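Side-chain contacts in MstE (Scytonema sp. PCC 10023, PDB 6SBF), which probably cyclises linear isoprenoid precursors into complex polycyclic scaffolds, acting as a monodomain class II terpene cyclase in merosterol-type biosynthesis: residues W212-Y217 against V255-H260; T218-A223 against T268-R273; W244-L249 against K285-A290. The protein carries 1 engineered substitution. One frame throughout, in Å; residues are numbered along the deposited sequence.

Contact 1: W212-Y217 against V255-H260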
ATOM      1  N   TRP A 212       5.167  -7.037   3.415  1.00 14.66           N
ATOM      2  CA  TRP A 212       5.656  -5.767   3.950  1.00 15.40           C
ATOM      3  C   TRP A 212       6.243  -5.932   5.318  1.00 16.04           C
ATOM      4  O   TRP A 212       5.657  -6.615   6.172  1.00 16.79           O
ATOM      5  CB  TRP A 212       4.506  -4.751   4.029  1.00 15.13           C
ATOM      6  CG  TRP A 212       3.891  -4.466   2.693  1.00 14.67           C
ATOM      7  CD1 TRP A 212       2.837  -5.125   2.166  1.00 18.05           C
ATOM      8  CD2 TRP A 212       4.443  -3.660   1.628  1.00 14.81           C
ATOM      9  NE1 TRP A 212       2.611  -4.736   0.897  1.00 19.17           N
ATOM     10  CE2 TRP A 212       3.593  -3.834   0.539  1.00 17.54           C
ATOM     11  CE3 TRP A 212       5.542  -2.822   1.519  1.00 16.65           C
ATOM     12  CZ2 TRP A 212       3.799  -3.157  -0.656  1.00 19.50           C
ATOM     13  CZ3 TRP A 212       5.796  -2.208   0.322  1.00 17.98           C
ATOM     14  CH2 TRP A 212       4.888  -2.326  -0.736  1.00 19.37           C
ATOM     15  N   SER A 213       7.309  -5.200   5.562  1.00 16.31           N
ATOM     16  CA  SER A 213       7.943  -5.152   6.886  1.00 17.96           C
ATOM     17  C   SER A 213       7.063  -4.362   7.854  1.00 16.78           C
ATOM     18  O   SER A 213       7.044  -4.645   9.063  1.00 19.09           O
ATOM     19  CB  SER A 213       9.307  -4.441   6.730  1.00 21.24           C
ATOM     20  OG  SER A 213      10.254  -5.125   5.935  1.00 26.40           O
ATOM     21  N   ASP A 214       6.423  -3.295   7.351  1.00 12.70           N
ATOM     22  CA  ASP A 214       5.807  -2.300   8.251  1.00 12.13           C
ATOM     23  C   ASP A 214       4.339  -2.662   8.471  1.00 12.11           C
ATOM     24  O   ASP A 214       3.474  -2.476   7.537  1.00 13.07           O
ATOM     25  CB  ASP A 214       5.956  -0.913   7.658  1.00 12.99           C
ATOM     26  CG  ASP A 214       7.408  -0.484   7.548  1.00 13.60           C
ATOM     27  OD1 ASP A 214       8.100  -0.525   8.584  1.00 16.51           O
ATOM     28  OD2 ASP A 214       7.860  -0.109   6.450  1.00 15.27           O
ATOM     29  N   HIS A 215       3.960  -3.086   9.675  1.00 12.60           N
ATOM     30  CA  HIS A 215       2.605  -3.538  10.001  1.00 12.87           C
ATOM     31  C   HIS A 215       1.588  -2.391   9.901  1.00 11.56           C
ATOM     32  O   HIS A 215       0.387  -2.692   9.824  1.00 11.90           O
ATOM     33  CB  HIS A 215       2.554  -4.081  11.428  1.00 13.22           C
ATOM     34  CG  HIS A 215       3.483  -5.198  11.718  1.00 14.85           C
ATOM     35  ND1 HIS A 215       3.813  -6.151  10.767  1.00 16.54           N
ATOM     36  CD2 HIS A 215       4.105  -5.541  12.884  1.00 17.96           C
ATOM     37  CE1 HIS A 215       4.653  -7.030  11.338  1.00 18.31           C
ATOM     38  NE2 HIS A 215       4.854  -6.659  12.616  1.00 19.37           N
ATOM     39  N   GLU A 216       2.036  -1.146   9.903  1.00 11.58           N
ATOM     40  CA  GLU A 216       1.113   0.010   9.758  1.00 11.58           C
ATOM     41  C   GLU A 216       0.332  -0.070   8.440  1.00 11.48           C
ATOM     42  O   GLU A 216      -0.792   0.365   8.429  1.00 12.76           O
ATOM     43  CB  GLU A 216       1.911   1.302   9.880  1.00 12.76           C
ATOM     44  CG  GLU A 216       2.612   1.498  11.233  1.00 13.67           C
ATOM     45  CD  GLU A 216       3.842   0.663  11.482  1.00 14.04           C
ATOM     46  OE1 GLU A 216       4.243   0.552  12.691  1.00 14.89           O
ATOM     47  OE2 GLU A 216       4.439   0.156  10.490  1.00 14.55           O
ATOM     48  N   TYR A 217       0.954  -0.562   7.387  1.00 11.51           N
ATOM     49  CA  TYR A 217       0.281  -0.715   6.092  1.00 11.83           C
ATOM     50  C   TYR A 217      -0.933  -1.613   6.227  1.00 11.25           C
ATOM     51  O   TYR A 217      -2.081  -1.197   5.903  1.00 12.32           O
ATOM     52  CB  TYR A 217       1.292  -1.260   5.085  1.00 12.59           C
ATOM     53  CG  TYR A 217       0.739  -1.633   3.737  1.00 12.19           C
ATOM     54  CD1 TYR A 217       0.204  -2.853   3.468  1.00 14.01           C
ATOM     55  CD2 TYR A 217       0.831  -0.765   2.671  1.00 15.38           C
ATOM     56  CE1 TYR A 217      -0.254  -3.230   2.213  1.00 14.46           C
ATOM     57  CE2 TYR A 217       0.370  -1.109   1.404  1.00 14.82           C
ATOM     58  CZ  TYR A 217      -0.179  -2.337   1.158  1.00 13.08           C
ATOM     59  OH  TYR A 217      -0.618  -2.680  -0.096  1.00 14.87           O
ATOM     60  N   VAL A 255       6.896   7.042  13.455  1.00 12.37           N
ATOM     61  CA  VAL A 255       6.987   5.615  13.759  1.00 13.08           C
ATOM     62  C   VAL A 255       8.436   5.226  13.581  1.00 14.11           C
ATOM     63  O   VAL A 255       8.991   5.289  12.472  1.00 13.47           O
ATOM     64  CB  VAL A 255       6.082   4.770  12.873  1.00 14.33           C
ATOM     65  CG1 VAL A 255       6.276   3.278  13.145  1.00 15.49           C
ATOM     66  CG2 VAL A 255       4.629   5.185  13.083  1.00 15.69           C
ATOM     67  N   ALA A 256       9.033   4.779  14.691  1.00 13.84           N
ATOM     68  CA  ALA A 256      10.410   4.257  14.733  1.00 14.68           C
ATOM     69  C   ALA A 256      10.411   2.792  14.337  1.00 14.78           C
ATOM     70  O   ALA A 256       9.588   2.013  14.809  1.00 16.95           O
ATOM     71  CB  ALA A 256      11.000   4.461  16.110  1.00 15.34           C
ATOM     72  N   THR A 257      11.380   2.409  13.524  1.00 13.94           N
ATOM     73  CA  THR A 257      11.610   1.018  13.099  1.00 14.96           C
ATOM     74  C   THR A 257      13.065   0.639  13.423  1.00 14.24           C
ATOM     75  O   THR A 257      13.916   1.494  13.595  1.00 14.78           O
ATOM     76  CB  THR A 257      11.205   0.799  11.634  1.00 15.62           C
ATOM     77  OG1 THR A 257      12.209   1.421  10.849  1.00 15.20           O
ATOM     78  CG2 THR A 257       9.804   1.243  11.301  1.00 17.22           C
ATOM     79  N   SER A 258      13.343  -0.652  13.370  1.00 16.45           N
ATOM     80  CA  SER A 258      14.733  -1.145  13.494  1.00 19.74           C
ATOM     81  C   SER A 258      15.601  -0.486  12.422  1.00 18.04           C
ATOM     82  O   SER A 258      16.762  -0.063  12.691  1.00 18.71           O
ATOM     83  CB  SER A 258      14.732  -2.672  13.404  1.00 26.21           C
ATOM     84  OG  SER A 258      16.019  -3.099  13.651  1.00 36.88           O
ATOM     85  N   LYS A 259      15.092  -0.414  11.208  1.00 16.41           N
ATOM     86  CA  LYS A 259      15.907   0.132  10.089  1.00 16.20           C
ATOM     87  C   LYS A 259      16.007   1.658  10.171  1.00 14.87           C
ATOM     88  O   LYS A 259      17.027   2.249   9.805  1.00 16.95           O
ATOM     89  CB  LYS A 259      15.261  -0.273   8.773  1.00 16.25           C
ATOM     90  CG  LYS A 259      16.027   0.117   7.507  1.00 17.32           C
ATOM     91  CD  LYS A 259      17.427  -0.467   7.501  1.00 19.83           C
ATOM     92  CE  LYS A 259      18.083  -0.458   6.137  1.00 24.80           C
ATOM     93  NZ  LYS A 259      19.524  -0.797   6.272  1.00 34.54           N
ATOM     94  N   HIS A 260      14.933   2.297  10.611  1.00 15.46           N
ATOM     95  CA  HIS A 260      14.867   3.779  10.733  1.00 14.14           C
ATOM     96  C   HIS A 260      14.484   4.131  12.147  1.00 14.76           C
ATOM     97  O   HIS A 260      13.327   4.462  12.440  1.00 14.30           O
ATOM     98  CB  HIS A 260      13.873   4.381   9.733  1.00 15.29           C
ATOM     99  CG  HIS A 260      14.272   4.220   8.312  1.00 16.07           C
ATOM    100  ND1 HIS A 260      15.135   5.094   7.688  1.00 23.30           N
ATOM    101  CD2 HIS A 260      13.933   3.310   7.389  1.00 16.50           C
ATOM    102  CE1 HIS A 260      15.244   4.715   6.403  1.00 19.06           C
ATOM    103  NE2 HIS A 260      14.598   3.600   6.221  1.00 19.53           N
TER

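Contact 2: T218-A223 against T268-R273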
ATOM      1  N   THR A 218      -0.771  -2.817   6.720  1.00 11.21           N
ATOM      2  CA  THR A 218      -1.868  -3.793   6.804  1.00 10.98           C
ATOM      3  C   THR A 218      -2.864  -3.300   7.837  1.00 11.81           C
ATOM      4  O   THR A 218      -4.085  -3.502   7.657  1.00 12.18           O
ATOM      5  CB  THR A 218      -1.359  -5.210   7.064  1.00 11.89           C
ATOM      6  OG1 THR A 218      -0.448  -5.570   6.029  1.00 13.14           O
ATOM      7  CG2 THR A 218      -2.451  -6.235   7.102  1.00 12.50           C
ATOM      8  N   THR A 219      -2.387  -2.760   8.947  1.00 10.75           N
ATOM      9  CA  THR A 219      -3.279  -2.353  10.043  1.00 11.41           C
ATOM     10  C   THR A 219      -4.187  -1.216   9.546  1.00 11.98           C
ATOM     11  O   THR A 219      -5.404  -1.242   9.789  1.00 12.42           O
ATOM     12  CB  THR A 219      -2.473  -1.965  11.276  1.00 11.49           C
ATOM     13  OG1 THR A 219      -1.702  -3.110  11.696  1.00 12.56           O
ATOM     14  CG2 THR A 219      -3.381  -1.517  12.414  1.00 12.43           C
ATOM     15  N   ALA A 220      -3.619  -0.196   8.920  1.00 11.76           N
ATOM     16  CA  ALA A 220      -4.441   0.947   8.426  1.00 11.05           C
ATOM     17  C   ALA A 220      -5.447   0.424   7.402  1.00 10.91           C
ATOM     18  O   ALA A 220      -6.624   0.775   7.475  1.00 12.01           O
ATOM     19  CB  ALA A 220      -3.547   1.975   7.791  1.00 12.24           C
ATOM     20  N   LEU A 221      -5.007  -0.368   6.422  1.00 10.82           N
ATOM     21  CA  LEU A 221      -5.930  -0.820   5.377  1.00 11.54           C
ATOM     22  C   LEU A 221      -7.043  -1.660   5.973  1.00 11.93           C
ATOM     23  O   LEU A 221      -8.192  -1.581   5.547  1.00 12.04           O
ATOM     24  CB  LEU A 221      -5.166  -1.578   4.308  1.00 12.01           C
ATOM     25  CG  LEU A 221      -4.335  -0.722   3.358  1.00 12.81           C
ATOM     26  CD1 LEU A 221      -3.426  -1.566   2.546  1.00 15.82           C
ATOM     27  CD2 LEU A 221      -5.217   0.167   2.479  1.00 14.72           C
ATOM     28  N   THR A 222      -6.725  -2.531   6.920  1.00 11.78           N
ATOM     29  CA  THR A 222      -7.754  -3.411   7.516  1.00 11.74           C
ATOM     30  C   THR A 222      -8.755  -2.567   8.307  1.00 11.43           C
ATOM     31  O   THR A 222      -9.991  -2.756   8.143  1.00 12.59           O
ATOM     32  CB  THR A 222      -7.140  -4.505   8.383  1.00 12.10           C
ATOM     33  OG1 THR A 222      -6.228  -5.314   7.624  1.00 12.78           O
ATOM     34  CG2 THR A 222      -8.245  -5.376   8.916  1.00 13.49           C
ATOM     35  N   ALA A 223      -8.257  -1.681   9.160  1.00 11.65           N
ATOM     36  CA  ALA A 223      -9.155  -0.839   9.958  1.00 12.31           C
ATOM     37  C   ALA A 223     -10.038   0.023   9.029  1.00 12.10           C
ATOM     38  O   ALA A 223     -11.233   0.236   9.335  1.00 13.22           O
ATOM     39  CB  ALA A 223      -8.373  -0.002  10.902  1.00 12.72           C
ATOM     40  N   THR A 268       5.148   5.932   8.959  1.00 11.44           N
ATOM     41  CA  THR A 268       4.507   7.103   9.595  1.00 12.34           C
ATOM     42  C   THR A 268       3.272   7.544   8.778  1.00 12.64           C
ATOM     43  O   THR A 268       2.235   7.843   9.380  1.00 12.45           O
ATOM     44  CB  THR A 268       5.482   8.259   9.797  1.00 12.19           C
ATOM     45  OG1 THR A 268       6.560   7.785  10.613  1.00 12.98           O
ATOM     46  CG2 THR A 268       4.863   9.453  10.441  1.00 12.77           C
ATOM     47  N   ALA A 269       3.361   7.531   7.465  1.00 11.39           N
ATOM     48  CA  ALA A 269       2.226   7.940   6.608  1.00 11.27           C
ATOM     49  C   ALA A 269       1.089   6.939   6.789  1.00 11.15           C
ATOM     50  O   ALA A 269      -0.091   7.366   6.929  1.00 12.00           O
ATOM     51  CB  ALA A 269       2.691   7.991   5.168  1.00 11.69           C
ATOM     52  N   TRP A 270       1.387   5.647   6.843  1.00 10.87           N
ATOM     53  CA  TRP A 270       0.306   4.680   7.062  1.00 11.08           C
ATOM     54  C   TRP A 270      -0.263   4.838   8.477  1.00 11.55           C
ATOM     55  O   TRP A 270      -1.485   4.673   8.646  1.00 12.29           O
ATOM     56  CB  TRP A 270       0.762   3.244   6.731  1.00 11.48           C
ATOM     57  CG  TRP A 270       0.719   2.977   5.254  1.00 12.18           C
ATOM     58  CD1 TRP A 270       1.737   2.822   4.356  1.00 13.59           C
ATOM     59  CD2 TRP A 270      -0.499   2.867   4.483  1.00 11.72           C
ATOM     60  NE1 TRP A 270       1.242   2.609   3.100  1.00 13.60           N
ATOM     61  CE2 TRP A 270      -0.117   2.669   3.134  1.00 12.61           C
ATOM     62  CE3 TRP A 270      -1.847   2.959   4.784  1.00 12.60           C
ATOM     63  CZ2 TRP A 270      -1.076   2.511   2.123  1.00 14.25           C
ATOM     64  CZ3 TRP A 270      -2.778   2.766   3.800  1.00 13.28           C
ATOM     65  CH2 TRP A 270      -2.395   2.576   2.497  1.00 14.55           C
ATOM     66  N   CYS A 271       0.584   5.092   9.475  1.00 11.61           N
ATOM     67  CA  CYS A 271       0.053   5.296  10.829  1.00 12.03           C
ATOM     68  C   CYS A 271      -0.858   6.530  10.852  1.00 11.89           C
ATOM     69  O   CYS A 271      -1.883   6.515  11.567  1.00 12.94           O
ATOM     70  CB  CYS A 271       1.206   5.395  11.803  1.00 13.22           C
ATOM     71  SG  CYS A 271       0.737   5.262  13.518  1.00 15.81           S
ATOM     72  N   LEU A 272      -0.497   7.570  10.145  1.00 11.62           N
ATOM     73  CA  LEU A 272      -1.328   8.803  10.079  1.00 12.25           C
ATOM     74  C   LEU A 272      -2.695   8.433   9.496  1.00 12.05           C
ATOM     75  O   LEU A 272      -3.737   8.878  10.067  1.00 13.68           O
ATOM     76  CB  LEU A 272      -0.577   9.867   9.313  1.00 12.81           C
ATOM     77  CG  LEU A 272      -1.326  11.168   9.058  1.00 13.05           C
ATOM     78  CD1 LEU A 272      -1.842  11.751  10.360  1.00 14.20           C
ATOM     79  CD2 LEU A 272      -0.455  12.150   8.304  1.00 13.55           C
ATOM     80  N   ARG A 273      -2.749   7.626   8.443  1.00 12.39           N
ATOM     81  CA  ARG A 273      -4.042   7.219   7.887  1.00 13.28           C
ATOM     82  C   ARG A 273      -4.836   6.428   8.958  1.00 13.03           C
ATOM     83  O   ARG A 273      -6.049   6.662   9.094  1.00 13.97           O
ATOM     84  CB  ARG A 273      -3.858   6.350   6.659  1.00 14.91           C
ATOM     85  CG  ARG A 273      -3.575   7.170   5.457  1.00 17.19           C
ATOM     86  CD  ARG A 273      -3.560   6.364   4.168  1.00 17.37           C
ATOM     87  NE  ARG A 273      -4.746   5.572   3.785  1.00 15.31           N
ATOM     88  CZ  ARG A 273      -5.009   5.177   2.531  1.00 15.08           C
ATOM     89  NH1 ARG A 273      -4.324   5.654   1.513  1.00 16.77           N
ATOM     90  NH2 ARG A 273      -5.967   4.294   2.290  1.00 16.80           N
TER

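Contact 3: W244-L249 against K285-A290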
ATOM      1  N   TRP A 244      -3.311   1.098  19.128  1.00 13.62           N
ATOM      2  CA  TRP A 244      -1.980   0.559  18.740  1.00 14.07           C
ATOM      3  C   TRP A 244      -1.210   1.639  17.950  1.00 13.02           C
ATOM      4  O   TRP A 244      -0.028   1.878  18.191  1.00 13.77           O
ATOM      5  CB  TRP A 244      -2.140  -0.741  17.962  1.00 13.91           C
ATOM      6  CG  TRP A 244      -0.843  -1.224  17.351  1.00 14.11           C
ATOM      7  CD1 TRP A 244       0.034  -2.109  17.925  1.00 15.43           C
ATOM      8  CD2 TRP A 244      -0.336  -0.952  16.043  1.00 13.82           C
ATOM      9  NE1 TRP A 244       1.065  -2.362  17.086  1.00 16.09           N
ATOM     10  CE2 TRP A 244       0.872  -1.668  15.924  1.00 14.41           C
ATOM     11  CE3 TRP A 244      -0.815  -0.216  14.948  1.00 13.77           C
ATOM     12  CZ2 TRP A 244       1.598  -1.726  14.752  1.00 15.01           C
ATOM     13  CZ3 TRP A 244      -0.087  -0.245  13.777  1.00 13.39           C
ATOM     14  CH2 TRP A 244       1.113  -0.953  13.711  1.00 15.41           C
ATOM     15  N   GLY A 245      -1.868   2.297  17.000  1.00 13.49           N
ATOM     16  CA  GLY A 245      -1.219   3.359  16.200  1.00 14.10           C
ATOM     17  C   GLY A 245      -0.703   4.485  17.074  1.00 13.68           C
ATOM     18  O   GLY A 245       0.368   5.035  16.834  1.00 14.17           O
ATOM     19  N   LEU A 246      -1.504   4.856  18.070  1.00 14.95           N
ATOM     20  CA  LEU A 246      -1.109   5.942  18.981  1.00 15.70           C
ATOM     21  C   LEU A 246       0.182   5.531  19.727  1.00 16.74           C
ATOM     22  O   LEU A 246       1.061   6.386  19.917  1.00 19.30           O
ATOM     23  CB  LEU A 246      -2.278   6.208  19.940  1.00 19.81           C
ATOM     24  CG  LEU A 246      -2.055   7.350  20.879  1.00 20.56           C
ATOM     25  CD1 LEU A 246      -1.865   8.662  20.121  1.00 25.39           C
ATOM     26  CD2 LEU A 246      -3.254   7.428  21.788  1.00 25.58           C
ATOM     27  N   LYS A 247       0.300   4.252  20.125  1.00 17.10           N
ATOM     28  CA  LYS A 247       1.533   3.711  20.786  1.00 19.19           C
ATOM     29  C   LYS A 247       2.729   3.728  19.823  1.00 18.23           C
ATOM     30  O   LYS A 247       3.844   3.993  20.225  1.00 21.34           O
ATOM     31  CB  LYS A 247       1.230   2.312  21.362  1.00 23.63           C
ATOM     32  CG  LYS A 247       2.305   1.748  22.279  1.00 39.93           C
ATOM     33  CD  LYS A 247       3.401   0.866  21.700  1.00 59.75           C
ATOM     34  CE  LYS A 247       4.290   0.290  22.798  1.00 67.59           C
ATOM     35  NZ  LYS A 247       5.726   0.222  22.420  1.00 71.40           N
ATOM     36  N   ARG A 248       2.479   3.398  18.569  1.00 15.70           N
ATOM     37  CA  ARG A 248       3.521   3.334  17.524  1.00 16.13           C
ATOM     38  C   ARG A 248       4.120   4.698  17.210  1.00 16.59           C
ATOM     39  O   ARG A 248       5.316   4.797  16.840  1.00 19.32           O
ATOM     40  CB  ARG A 248       3.028   2.681  16.244  1.00 15.28           C
ATOM     41  CG  ARG A 248       2.669   1.204  16.335  1.00 14.95           C
ATOM     42  CD  ARG A 248       3.875   0.322  16.540  1.00 15.94           C
ATOM     43  NE  ARG A 248       4.749   0.363  15.363  1.00 15.86           N
ATOM     44  CZ  ARG A 248       6.035   0.039  15.340  1.00 19.22           C
ATOM     45  NH1 ARG A 248       6.637  -0.477  16.387  1.00 22.00           N
ATOM     46  NH2 ARG A 248       6.711   0.099  14.216  1.00 18.37           N
ATOM     47  N   LEU A 249       3.323   5.737  17.284  1.00 15.74           N
ATOM     48  CA  LEU A 249       3.811   7.086  16.988  1.00 18.03           C
ATOM     49  C   LEU A 249       4.500   7.643  18.229  1.00 19.88           C
ATOM     50  O   LEU A 249       3.937   7.693  19.310  1.00 26.87           O
ATOM     51  CB  LEU A 249       2.674   7.980  16.538  1.00 19.30           C
ATOM     52  CG  LEU A 249       3.152   9.152  15.731  1.00 22.68           C
ATOM     53  CD1 LEU A 249       3.441   8.750  14.292  1.00 19.05           C
ATOM     54  CD2 LEU A 249       2.198  10.269  15.798  1.00 28.38           C
ATOM     55  N   LYS A 285      -5.792  13.266  18.012  1.00 19.19           N
ATOM     56  CA  LYS A 285      -5.690  14.506  17.241  1.00 19.85           C
ATOM     57  C   LYS A 285      -4.257  15.049  17.379  1.00 19.57           C
ATOM     58  O   LYS A 285      -3.642  15.502  16.382  1.00 19.27           O
ATOM     59  CB  LYS A 285      -6.746  15.507  17.687  1.00 24.93           C
ATOM     60  CG  LYS A 285      -6.706  16.789  16.881  1.00 28.35           C
ATOM     61  CD  LYS A 285      -7.807  17.767  17.231  1.00 35.71           C
ATOM     62  CE  LYS A 285      -8.144  18.696  16.083  1.00 45.63           C
ATOM     63  NZ  LYS A 285      -8.806  19.928  16.557  1.00 57.61           N
ATOM     64  N   ALA A 286      -3.735  15.127  18.597  1.00 20.87           N
ATOM     65  CA  ALA A 286      -2.406  15.709  18.820  1.00 22.98           C
ATOM     66  C   ALA A 286      -1.337  14.829  18.130  1.00 18.57           C
ATOM     67  O   ALA A 286      -0.344  15.363  17.659  1.00 19.01           O
ATOM     68  CB  ALA A 286      -2.132  15.834  20.311  1.00 22.85           C
ATOM     69  N   ALA A 287      -1.501  13.511  18.139  1.00 18.24           N
ATOM     70  CA  ALA A 287      -0.551  12.601  17.488  1.00 18.09           C
ATOM     71  C   ALA A 287      -0.545  12.852  15.985  1.00 16.47           C
ATOM     72  O   ALA A 287       0.512  12.898  15.360  1.00 16.29           O
ATOM     73  CB  ALA A 287      -0.928  11.189  17.838  1.00 18.45           C
ATOM     74  N   ARG A 288      -1.727  12.992  15.405  1.00 15.58           N
ATOM     75  CA  ARG A 288      -1.776  13.339  13.978  1.00 14.95           C
ATOM     76  C   ARG A 288      -1.054  14.648  13.669  1.00 14.48           C
ATOM     77  O   ARG A 288      -0.331  14.738  12.633  1.00 15.25           O
ATOM     78  CB  ARG A 288      -3.204  13.404  13.455  1.00 16.15           C
ATOM     79  CG  ARG A 288      -3.896  12.053  13.449  1.00 18.26           C
ATOM     80  CD  ARG A 288      -5.117  11.995  12.535  1.00 17.49           C
ATOM     81  NE  ARG A 288      -6.015  13.128  12.781  1.00 18.40           N
ATOM     82  CZ  ARG A 288      -6.964  13.199  13.713  1.00 20.36           C
ATOM     83  NH1 ARG A 288      -7.456  12.120  14.293  1.00 19.80           N
ATOM     84  NH2 ARG A 288      -7.493  14.373  13.971  1.00 23.18           N
ATOM     85  N   ALA A 289      -1.262  15.673  14.474  1.00 16.56           N
ATOM     86  CA  ALA A 289      -0.618  16.966  14.272  1.00 16.84           C
ATOM     87  C   ALA A 289       0.891  16.797  14.323  1.00 15.96           C
ATOM     88  O   ALA A 289       1.617  17.407  13.532  1.00 16.48           O
ATOM     89  CB  ALA A 289      -1.101  17.935  15.322  1.00 19.52           C
ATOM     90  N   ALA A 290       1.386  15.972  15.248  1.00 16.36           N
ATOM     91  CA  ALA A 290       2.847  15.715  15.370  1.00 15.94           C
ATOM     92  C   ALA A 290       3.386  15.000  14.126  1.00 14.51           C
ATOM     93  O   ALA A 290       4.450  15.366  13.623  1.00 15.13           O
ATOM     94  CB  ALA A 290       3.167  14.959  16.673  1.00 18.11           C
TER

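Contact 1: W212-Y217 against V255-H260
Two acidic side chains meet methyl groups here: Glu216 presents carboxylate oxygen OE1 to Val255 CG1 at 3.4 Å, and Asp214 OD1 lies 3.7 Å from Thr257 CG2. Glu216 and Val255 approach from opposite directions, whereas Asp214 and Thr257 cross at about a right angle. Glu216 bends at chi2 (75°), which brings its carboxylate round beside the valine; the buried charge is answered by a salt bridge from OE1 to Arg248 NE, so Val255 supplies apolar bulk next to an ion pair. Threonine suits its place because its two branches do different work. Its methyl faces Asp214, while OG1 accepts the backbone N-H of His260 at 2.9 Å with an N-H...O angle of 152°, an ST motif that ties up the turn. A second bond, Thr257 N to His260 O at 3.0 Å, closes the same turn, so the methyl is carried on a well-braced piece of loop. The contact thus sets the start of helix 215-229 against the loop between helices 235-248 and 265-275, with Phe266 and Ala267 of the latter helix packing on Asp214, and Trp244 and Arg248 of the former beside Glu216.

Contact 2: T218-A223 against T268-R273
Leu221 lays its branched end against the outer carbons of the Trp270 six-membered ring: CD2 is 3.7 Å from CH2, and CG is 3.8 Å from CZ3. With chi1 at -75° the leucine's CG stands beside its own backbone N, and from there the CD2 branch reaches across to the indole. Ala220, one residue earlier, fills the narrower part of the interface. Its CB lies 3.6 Å from Trp270 CE3 and 3.5 Å from Trp270 O, near enough to the opposite backbone that the small methyl is well suited to the site. The helix axes approach to 8.5 Å, with only 23° between their directions. Such nearly parallel neighbours, separated in sequence by the intervening helix 235-248, fit one layer of the alpha6-alpha6 barrel, probably the inner one. On the second helix Arg273, one turn after Trp270, bends at chi3 and brings its guanidinium alongside the indole, with Trp270 CZ3 3.4 Å above one face of that group and toward its rim. NH2 of the arginine forms a salt bridge with Glu224, which provides a partner for this buried charge, while Leu221 CD2 touches the same nitrogen loosely. Phe266 and Tyr217 meet the Trp270 ring edge-to-face. On the first helix, Thr222 returns its hydroxyl to the backbone of its own helix, OG1 donating to Thr218 O, one turn earlier, at 2.8 Å; the Thr222 N-H reaches that oxygen from the opposite face of the carbonyl plane.

Contact 3: W244-L249 against K285-A290
Leu246 and Leu249, one helical turn apart, converge on the methyl of Ala287 from two sides. Leu246 brings CD1 to 3.5 Å from Ala287 CB, and Leu249 brings CD2 to 3.8 Å from the same carbon, the two approaches making an angle of roughly 113° at that methyl. Both leucines hold CG anti to the backbone N, which extends their branches from the chain toward the facing helix; chi1 of Leu249 is -158°, somewhat short of fully anti. Leu249 also slides past the methyl onto the main chain, where its CD2 sits 3.2 Å from Ala287 O, a tight fit. Alanine suits this position because its small side chain leaves room for both leucines and lets one of them reach the backbone. Leu249 is the first residue to leave helical geometry, so the hydrophobic contact continues past the end of helix 235-248. Elsewhere on that helix the Arg248 chain folds over the Trp244 indole, its CG 3.4 Å above the ring centre. The two segments run in broadly the same direction and lie far from the middle of the chain, an arrangement consistent with neighbouring helices of the outer layer of an alpha6-alpha6 barrel.

Contacts 1 and 2 are buried, with contact 2 nearest the centre of the chain; contact 3 is only partly buried and lies toward the periphery. Helix 215-229 serves the first two, its start meeting a loop and its next turns meeting helix 265-275. The chemistry follows: carboxylates against methyls in contact 1, aromatic and aliphatic packing with a buried arginine in contact 2, aliphatic packing, with one leucine methyl against a backbone carbonyl, in contact 3. Glu216 and Arg248 join contacts 1 and 3 through a salt bridge, and a probable hydrogen bond from Val255 N to Thr268 OG1 joins contacts 1 and 2. Cys271 SG packs against Gly245 O, linking contacts 2 and 3.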